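Local coordinates for glyoxylate-induced Protein (Pseudomonas aeruginosa, PDB 1SQ4) that is of unconfirmed function but, as a protein with two cupin domains, may act as a ureidoglycine aminohydrolase, at residues G80-E85 with K127-T132; L75-G80 with G133-F138; E98-L103 with A111-G116. All blocks are in the same frame, centred on the assembly; numbering follows the deposited sequence.

The three contacts lie on one side of the chain, all within its first cupin domain. Contacts 1 and 3 belong to the same four-stranded antiparallel sheet, at its two edges: contact 1 pairs strand 79-81 with 126-129, and contact 3 pairs 101-105 with 109-112. Contact 2 pairs 69-76 with 136-144 in the six-stranded sheet and shares Gly80 with contact 1, because the chain turns a corner at Pro77 and Asn78 and runs on as strand 79-81 of the other sheet. Each is partly buried. Charged side chains at its exposed side distinguish contact 1, a histidine and a proline-bearing turn the exposed end of contact 2, and a hydrophobic cluster around Met112 the inner face of contact 3.

Contact 1. Residues G80-E85 with K127-T132; sequences GSDKPE and KVRNTT
Lys127 passes Asp82 at an angle where strand 126-129 pairs with strand 79-81. Its CB sits 3.2 Å from Ser81 O, and CG, lodged between the backbone N and the carbonyl carbon (chi1 44°), starts an extended chain past the carboxylate. CG stays 4.1 Å from Asp82 OD1, CD comes to 3.3 Å from that oxygen, CE draws back, and NZ ends 4.1 Å from OD1, opposite in charge yet beyond a salt bridge. A long, flexible lysine suits this exposed position.

Behind it, Ser81 N gives Val128 O a fairly straight bond of 2.9 Å, while the return bond from Val128 N to Ser81 O is weak. Asp82 OD2 meets the guanidinium of Arg129 at its edge in a long salt bridge, 3.9 Å to NH1; the firmer partners of NH2 are Asn78 O and Asp50. Gly80 and Ser81 backbone atoms lie over one face of that group. Gly80 has a positive phi (138°), which suits glycine. Ser81 OG, also hydrogen-bonded to Phe48 O, accepts from Lys83 N in an ST turn as the chain leaves the strand. Strands 79-81 and 126-129 form one edge of a sheet in the first cupin barrel.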
loop_
_atom_site.group_PDB
_atom_site.type_symbol
_atom_site.label_atom_id
_atom_site.label_comp_id
_atom_site.label_asym_id
_atom_site.label_seq_id
_atom_site.Cartn_x
_atom_site.Cartn_y
_atom_site.Cartn_z
ATOM N N GLY A 80 -32.037 -5.947 -35.808
ATOM C CA GLY A 80 -30.941 -6.634 -36.475
ATOM C C GLY A 80 -30.263 -5.777 -37.535
ATOM O O GLY A 80 -30.278 -4.553 -37.439
ATOM N N SER A 81 -29.683 -6.414 -38.553
ATOM C CA SER A 81 -28.978 -5.695 -39.616
ATOM C C SER A 81 -28.604 -6.512 -40.871
ATOM O O SER A 81 -28.351 -7.715 -40.789
ATOM C CB SER A 81 -27.695 -5.094 -39.050
ATOM O OG SER A 81 -26.852 -4.637 -40.093
ATOM N N ASP A 82 -28.544 -5.855 -42.028
ATOM C CA ASP A 82 -28.163 -6.557 -43.249
ATOM C C ASP A 82 -26.722 -6.276 -43.630
ATOM O O ASP A 82 -26.215 -6.795 -44.622
ATOM C CB ASP A 82 -29.097 -6.194 -44.395
ATOM C CG ASP A 82 -30.500 -6.697 -44.158
ATOM O OD1 ASP A 82 -30.642 -7.893 -43.808
ATOM O OD2 ASP A 82 -31.456 -5.901 -44.313
ATOM N N LYS A 83 -26.069 -5.449 -42.823
ATOM C CA LYS A 83 -24.671 -5.090 -43.013
ATOM C C LYS A 83 -24.113 -4.991 -41.603
ATOM O O LYS A 83 -23.644 -3.938 -41.182
ATOM C CB LYS A 83 -24.563 -3.743 -43.726
ATOM C CG LYS A 83 -25.115 -3.762 -45.142
ATOM C CD LYS A 83 -25.487 -2.364 -45.664
ATOM C CE LYS A 83 -24.275 -1.493 -45.964
ATOM N NZ LYS A 83 -24.672 -0.155 -46.488
ATOM N N PRO A 84 -24.144 -6.109 -40.861
ATOM C CA PRO A 84 -23.661 -6.192 -39.479
ATOM C C PRO A 84 -22.187 -5.857 -39.265
ATOM O O PRO A 84 -21.846 -5.081 -38.373
ATOM C CB PRO A 84 -24.003 -7.622 -39.091
ATOM C CG PRO A 84 -23.779 -8.356 -40.372
ATOM C CD PRO A 84 -24.407 -7.454 -41.403
ATOM N N GLU A 85 -21.313 -6.432 -40.082
ATOM C CA GLU A 85 -19.888 -6.171 -39.945
ATOM C C GLU A 85 -19.367 -5.265 -41.058
ATOM O O GLU A 85 -19.689 -5.460 -42.228
ATOM C CB GLU A 85 -19.108 -7.489 -39.950
ATOM C CG GLU A 85 -17.634 -7.315 -39.652
ATOM C CD GLU A 85 -17.403 -6.747 -38.270
ATOM O OE1 GLU A 85 -17.748 -7.445 -37.295
ATOM O OE2 GLU A 85 -16.895 -5.609 -38.160
ATOM N N LYS A 127 -25.993 -12.004 -41.925
ATOM C CA LYS A 127 -26.874 -10.991 -41.389
ATOM C C LYS A 127 -27.700 -11.576 -40.276
ATOM O O LYS A 127 -27.921 -12.780 -40.242
ATOM C CB LYS A 127 -27.726 -10.365 -42.496
ATOM C CG LYS A 127 -28.337 -11.319 -43.493
ATOM C CD LYS A 127 -28.847 -10.541 -44.685
ATOM C CE LYS A 127 -29.541 -11.450 -45.669
ATOM N NZ LYS A 127 -30.194 -10.675 -46.769
ATOM N N VAL A 128 -28.108 -10.724 -39.340
ATOM C CA VAL A 128 -28.875 -11.168 -38.182
ATOM C C VAL A 128 -30.202 -10.449 -38.037
ATOM O O VAL A 128 -30.309 -9.246 -38.269
ATOM C CB VAL A 128 -28.076 -10.962 -36.856
ATOM C CG1 VAL A 128 -26.770 -11.712 -36.910
ATOM C CG2 VAL A 128 -27.816 -9.496 -36.626
ATOM N N ARG A 129 -31.222 -11.178 -37.630
ATOM C CA ARG A 129 -32.510 -10.546 -37.485
ATOM C C ARG A 129 -33.292 -11.224 -36.370
ATOM O O ARG A 129 -33.119 -12.421 -36.112
ATOM C CB ARG A 129 -33.256 -10.620 -38.828
ATOM C CG ARG A 129 -34.621 -9.955 -38.856
ATOM C CD ARG A 129 -34.539 -8.454 -38.639
ATOM N NE ARG A 129 -33.816 -7.765 -39.705
ATOM C CZ ARG A 129 -33.518 -6.470 -39.681
ATOM N NH1 ARG A 129 -32.856 -5.922 -40.687
ATOM N NH2 ARG A 129 -33.873 -5.723 -38.645
ATOM N N ASN A 130 -34.124 -10.443 -35.687
ATOM C CA ASN A 130 -34.954 -10.974 -34.613
ATOM C C ASN A 130 -36.372 -11.089 -35.172
ATOM O O ASN A 130 -37.125 -10.100 -35.188
ATOM C CB ASN A 130 -34.946 -10.038 -33.399
ATOM C CG ASN A 130 -35.802 -10.562 -32.257
ATOM O OD1 ASN A 130 -35.955 -9.905 -31.221
ATOM N ND2 ASN A 130 -36.371 -11.756 -32.445
ATOM N N THR A 131 -36.723 -12.293 -35.635
ATOM C CA THR A 131 -38.041 -12.544 -36.222
ATOM C C THR A 131 -39.113 -12.896 -35.211
ATOM O O THR A 131 -40.228 -13.196 -35.607
ATOM C CB THR A 131 -38.017 -13.690 -37.271
ATOM O OG1 THR A 131 -37.619 -14.912 -36.644
ATOM C CG2 THR A 131 -37.064 -13.380 -38.406
ATOM N N THR A 132 -38.797 -12.858 -33.916
ATOM C CA THR A 132 -39.801 -13.193 -32.902
ATOM C C THR A 132 -40.440 -11.938 -32.320
ATOM O O THR A 132 -40.065 -10.820 -32.664
ATOM C CB THR A 132 -39.217 -13.998 -31.714
ATOM O OG1 THR A 132 -38.541 -13.104 -30.822
ATOM C CG2 THR A 132 -38.246 -15.067 -32.196
#

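Contact 2. Residues L75-G80 with G133-F138; sequences LAPNGG and GQHTRF
Leu75 and Thr136 form an antiparallel hydrogen-bonded pair, and the two backbone bonds between them are the framework of this contact. Leu75 N donates to Thr136 O at 2.9 Å, and Thr136 N returns a bond to Leu75 O at 3.0 Å. Leu75 O also receives a CA-H...O contact from His135, so one carbonyl serves two neighbours. Beyond the pair, Gly79 N bonds back to Ala76 O, closing a type II turn in which Pro77 takes the second position and Asn78, with its positive phi of 73°, the third; both residue types are well suited to those places.

Apolar packing lies on the buried face. Leu75 CD1 approaches the edge of the Phe138 ring, 3.8 Å from CE1. The ring gets there because Phe138 CG lies between its backbone N and carbonyl carbon (chi1 63°), which swings it back toward strand 69-76. Leu101 touches Leu75, Thr136 and Phe138 alike, so this face looks into the interior of the barrel, the double-stranded beta-helix that defines cupins. Thr136, a beta-branched residue at home in a strand, sends OG1 to Glu100 O and so satisfies its hydroxyl in buried surroundings.

Ring contacts occupy the more exposed end. The CA of Ala76 stands over the centre of the His135 imidazole, 4.0 Å from its centroid and 8° off the normal, a CH-pi contact; the small methyl of Ala76 lets the backbone come this near. Pro77 CD meets the same ring obliquely, 3.3 Å from His135 CD2. His135 ND1 is hydrogen-bonded to Glu74 OE1, which restrains the rotation of the ring. Farther out, Pro77 CG rests 3.2 Å from Gly133 O.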
loop_
_atom_site.group_PDB
_atom_site.type_symbol
_atom_site.label_atom_id
_atom_site.label_comp_id
_atom_site.label_asym_id
_atom_site.label_seq_id
_atom_site.Cartn_x
_atom_site.Cartn_y
_atom_site.Cartn_z
ATOM N N LEU A 75 -31.573 -7.177 -29.202
ATOM C CA LEU A 75 -32.397 -6.819 -30.346
ATOM C C LEU A 75 -33.847 -6.883 -29.957
ATOM O O LEU A 75 -34.311 -7.872 -29.392
ATOM C CB LEU A 75 -32.176 -7.772 -31.509
ATOM C CG LEU A 75 -30.763 -7.779 -32.049
ATOM C CD1 LEU A 75 -30.668 -8.824 -33.144
ATOM C CD2 LEU A 75 -30.402 -6.395 -32.555
ATOM N N ALA A 76 -34.558 -5.815 -30.263
ATOM C CA ALA A 76 -35.970 -5.755 -29.981
ATOM C C ALA A 76 -36.616 -6.460 -31.153
ATOM O O ALA A 76 -35.967 -6.731 -32.168
ATOM C CB ALA A 76 -36.433 -4.320 -29.922
ATOM N N PRO A 77 -37.906 -6.773 -31.033
ATOM C CA PRO A 77 -38.540 -7.450 -32.155
ATOM C C PRO A 77 -38.275 -6.708 -33.454
ATOM O O PRO A 77 -38.316 -5.476 -33.498
ATOM C CB PRO A 77 -40.004 -7.453 -31.757
ATOM C CG PRO A 77 -39.923 -7.630 -30.272
ATOM C CD PRO A 77 -38.829 -6.654 -29.892
ATOM N N ASN A 78 -37.973 -7.478 -34.498
ATOM C CA ASN A 78 -37.715 -6.954 -35.834
ATOM C C ASN A 78 -36.356 -6.263 -35.916
ATOM O O ASN A 78 -36.026 -5.658 -36.930
ATOM C CB ASN A 78 -38.843 -5.991 -36.227
ATOM C CG ASN A 78 -38.880 -5.711 -37.711
ATOM O OD1 ASN A 78 -39.068 -6.624 -38.517
ATOM N ND2 ASN A 78 -38.698 -4.446 -38.087
ATOM N N GLY A 79 -35.564 -6.373 -34.853
ATOM C CA GLY A 79 -34.251 -5.757 -34.841
ATOM C C GLY A 79 -33.179 -6.579 -35.536
ATOM O O GLY A 79 -33.375 -7.764 -35.816
ATOM N N GLY A 80 -32.037 -5.947 -35.808
ATOM C CA GLY A 80 -30.941 -6.634 -36.475
ATOM C C GLY A 80 -30.263 -5.777 -37.535
ATOM O O GLY A 80 -30.278 -4.553 -37.439
ATOM N N GLY A 133 -41.410 -12.137 -31.432
ATOM C CA GLY A 133 -42.085 -11.017 -30.804
ATOM C C GLY A 133 -41.436 -10.680 -29.478
ATOM O O GLY A 133 -41.845 -9.751 -28.788
ATOM N N GLN A 134 -40.416 -11.451 -29.119
ATOM C CA GLN A 134 -39.693 -11.235 -27.876
ATOM C C GLN A 134 -38.257 -10.773 -28.145
ATOM O O GLN A 134 -37.675 -11.097 -29.186
ATOM C CB GLN A 134 -39.663 -12.521 -27.061
ATOM C CG GLN A 134 -40.344 -12.383 -25.726
ATOM C CD GLN A 134 -41.839 -12.244 -25.872
ATOM O OE1 GLN A 134 -42.514 -11.689 -24.995
ATOM N NE2 GLN A 134 -42.377 -12.765 -26.984
ATOM N N HIS A 135 -37.686 -10.023 -27.207
ATOM C CA HIS A 135 -36.326 -9.549 -27.378
ATOM C C HIS A 135 -35.363 -10.706 -27.413
ATOM O O HIS A 135 -35.678 -11.816 -26.984
ATOM C CB HIS A 135 -35.919 -8.605 -26.253
ATOM C CG HIS A 135 -36.652 -7.303 -26.264
ATOM N ND1 HIS A 135 -36.110 -6.144 -25.758
ATOM C CD2 HIS A 135 -37.887 -6.979 -26.710
ATOM C CE1 HIS A 135 -36.980 -5.159 -25.893
ATOM N NE2 HIS A 135 -38.065 -5.639 -26.467
ATOM N N THR A 136 -34.180 -10.445 -27.941
ATOM C CA THR A 136 -33.164 -11.477 -28.022
ATOM C C THR A 136 -31.842 -10.881 -27.554
ATOM O O THR A 136 -31.585 -9.696 -27.739
ATOM C CB THR A 136 -33.041 -12.004 -29.460
ATOM O OG1 THR A 136 -34.322 -12.465 -29.889
ATOM C CG2 THR A 136 -32.057 -13.156 -29.528
ATOM N N ARG A 137 -31.001 -11.699 -26.942
ATOM C CA ARG A 137 -29.736 -11.193 -26.459
ATOM C C ARG A 137 -28.613 -12.165 -26.738
ATOM O O ARG A 137 -28.713 -13.357 -26.436
ATOM C CB ARG A 137 -29.847 -10.902 -24.962
ATOM C CG ARG A 137 -31.012 -9.966 -24.614
ATOM C CD ARG A 137 -31.024 -9.629 -23.141
ATOM N NE ARG A 137 -31.852 -8.465 -22.871
ATOM C CZ ARG A 137 -33.177 -8.482 -22.852
ATOM N NH1 ARG A 137 -33.832 -9.613 -23.076
ATOM N NH2 ARG A 137 -33.849 -7.360 -22.642
ATOM N N PHE A 138 -27.542 -11.656 -27.330
ATOM C CA PHE A 138 -26.397 -12.496 -27.647
ATOM C C PHE A 138 -25.068 -11.790 -27.456
ATOM O O PHE A 138 -25.008 -10.568 -27.374
ATOM C CB PHE A 138 -26.475 -13.003 -29.092
ATOM C CG PHE A 138 -26.424 -11.908 -30.131
ATOM C CD1 PHE A 138 -27.549 -11.141 -30.406
ATOM C CD2 PHE A 138 -25.273 -11.703 -30.890
ATOM C CE1 PHE A 138 -27.525 -10.186 -31.406
ATOM C CE2 PHE A 138 -25.240 -10.748 -31.892
ATOM C CZ PHE A 138 -26.366 -9.998 -32.156
#

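Contact 3. Residues E98-L103 with A111-G116; sequences EGELSL and AMQPGG
A beta hairpin, with Leu101 facing Met112 in a hydrogen-bonded pair and Ser102 facing Ala111 in a non-hydrogen-bonded one, forms an edge of the four-stranded sheet in the first cupin domain. Leu101 N reaches Met112 O at 2.9 Å, and Met112 N gives its hydrogen to Leu101 O at 2.8 Å, almost in line with the carbonyl bond. Met112 O also receives a CA-H...O contact from Glu100.

Met112, modelled as selenomethionine, carries the side-chain packing. It runs beside Leu101, both pointing the same way, and its bend at the last torsion (chi3 -89°) brings CE in between two leucines: 3.3 Å from Leu101 CD2 and 3.4 Å from Leu103 CB, with SE farther off, 4.1 Å from Leu103 CD2. A flexible, unbranched methionine can fit its tip against both branched neighbours.

Outside, the contact is polar. Glu100 and Gln113 cross with carboxylate and amide planes 55° apart, and Gln113 NE2 lies 3.2 Å from Glu100 CG, so the amide rests against the aliphatic part of the glutamate. At the open end of the hairpin Pro114 lays its ring against the backbone of Glu98 and Gly99, CG 3.9 Å from Glu98 CA. Proline and Gly115 suit the two central places of the type II turn from Gln113 to Gly116.

The carboxylate of Glu98 forms a salt bridge with Arg137 of strand 136-144. Across the sheet, strand 126-129 flanks 101-105 on its other edge; Leu103 touches its Tyr126 and Val128, while Ala118 of strand 116-120 packs against Leu103 and Met112.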
loop_
_atom_site.group_PDB
_atom_site.type_symbol
_atom_site.label_atom_id
_atom_site.label_comp_id
_atom_site.label_asym_id
_atom_site.label_seq_id
_atom_site.Cartn_x
_atom_site.Cartn_y
_atom_site.Cartn_z
ATOM N N GLU A 98 -30.318 -15.395 -24.658
ATOM C CA GLU A 98 -31.733 -15.250 -24.365
ATOM C C GLU A 98 -32.462 -14.891 -25.627
ATOM O O GLU A 98 -32.013 -14.035 -26.390
ATOM C CB GLU A 98 -31.951 -14.164 -23.330
ATOM C CG GLU A 98 -33.314 -14.158 -22.700
ATOM C CD GLU A 98 -33.407 -13.089 -21.646
ATOM O OE1 GLU A 98 -33.741 -11.941 -21.999
ATOM O OE2 GLU A 98 -33.109 -13.385 -20.467
ATOM N N GLY A 99 -33.590 -15.559 -25.844
ATOM C CA GLY A 99 -34.384 -15.314 -27.033
ATOM C C GLY A 99 -33.942 -16.159 -28.214
ATOM O O GLY A 99 -33.150 -17.093 -28.069
ATOM N N GLU A 100 -34.464 -15.834 -29.390
ATOM C CA GLU A 100 -34.118 -16.561 -30.601
ATOM C C GLU A 100 -33.591 -15.598 -31.659
ATOM O O GLU A 100 -34.235 -14.602 -31.982
ATOM C CB GLU A 100 -35.340 -17.292 -31.145
ATOM C CG GLU A 100 -35.099 -18.059 -32.436
ATOM C CD GLU A 100 -36.401 -18.370 -33.168
ATOM O OE1 GLU A 100 -37.390 -18.732 -32.482
ATOM O OE2 GLU A 100 -36.430 -18.259 -34.419
ATOM N N LEU A 101 -32.409 -15.900 -32.184
ATOM C CA LEU A 101 -31.794 -15.067 -33.202
ATOM C C LEU A 101 -31.840 -15.795 -34.531
ATOM O O LEU A 101 -31.737 -17.020 -34.589
ATOM C CB LEU A 101 -30.338 -14.754 -32.826
ATOM C CG LEU A 101 -29.545 -13.715 -33.634
ATOM C CD1 LEU A 101 -30.273 -12.389 -33.614
ATOM C CD2 LEU A 101 -28.156 -13.541 -33.038
ATOM N N SER A 102 -32.014 -15.029 -35.599
ATOM C CA SER A 102 -32.061 -15.586 -36.942
ATOM C C SER A 102 -30.801 -15.134 -37.666
ATOM O O SER A 102 -30.626 -13.946 -37.940
ATOM C CB SER A 102 -33.307 -15.082 -37.668
ATOM O OG SER A 102 -33.409 -15.617 -38.970
ATOM N N LEU A 103 -29.917 -16.085 -37.956
ATOM C CA LEU A 103 -28.657 -15.798 -38.643
ATOM C C LEU A 103 -28.615 -16.381 -40.046
ATOM O O LEU A 103 -28.898 -17.559 -40.254
ATOM C CB LEU A 103 -27.469 -16.368 -37.855
ATOM C CG LEU A 103 -26.097 -16.336 -38.548
ATOM C CD1 LEU A 103 -25.650 -14.903 -38.694
ATOM C CD2 LEU A 103 -25.081 -17.124 -37.758
ATOM N N ALA A 111 -31.837 -20.891 -37.199
ATOM C CA ALA A 111 -32.689 -20.423 -36.126
ATOM C C ALA A 111 -31.920 -20.756 -34.858
ATOM O O ALA A 111 -31.900 -21.910 -34.419
ATOM C CB ALA A 111 -34.021 -21.151 -36.147
HETATM N N MSE A 112 -31.273 -19.746 -34.285
HETATM C CA MSE A 112 -30.477 -19.939 -33.078
HETATM C C MSE A 112 -31.273 -19.743 -31.792
HETATM O O MSE A 112 -31.889 -18.702 -31.585
HETATM C CB MSE A 112 -29.287 -18.977 -33.077
HETATM C CG MSE A 112 -28.537 -18.924 -34.382
HETATM SE SE MSE A 112 -26.762 -18.182 -34.211
HETATM C CE MSE A 112 -27.189 -16.326 -34.469
ATOM N N GLN A 113 -31.250 -20.751 -30.930
ATOM C CA GLN A 113 -31.947 -20.692 -29.650
ATOM C C GLN A 113 -30.909 -20.383 -28.583
ATOM O O GLN A 113 -29.709 -20.481 -28.831
ATOM C CB GLN A 113 -32.592 -22.035 -29.344
ATOM C CG GLN A 113 -33.593 -22.494 -30.385
ATOM C CD GLN A 113 -34.763 -21.546 -30.498
ATOM O OE1 GLN A 113 -35.344 -21.133 -29.480
ATOM N NE2 GLN A 113 -35.133 -21.199 -31.733
ATOM N N PRO A 114 -31.348 -19.990 -27.380
ATOM C CA PRO A 114 -30.336 -19.702 -26.361
ATOM C C PRO A 114 -29.411 -20.913 -26.259
ATOM O O PRO A 114 -29.870 -22.058 -26.172
ATOM C CB PRO A 114 -31.172 -19.473 -25.108
ATOM C CG PRO A 114 -32.400 -18.816 -25.673
ATOM C CD PRO A 114 -32.699 -19.700 -26.873
ATOM N N GLY A 115 -28.110 -20.644 -26.300
ATOM C CA GLY A 115 -27.117 -21.698 -26.256
ATOM C C GLY A 115 -26.483 -21.810 -27.632
ATOM O O GLY A 115 -25.424 -22.416 -27.799
ATOM N N GLY A 116 -27.137 -21.199 -28.620
ATOM C CA GLY A 116 -26.652 -21.232 -29.991
ATOM C C GLY A 116 -25.290 -20.605 -30.194
ATOM O O GLY A 116 -25.059 -19.462 -29.801
#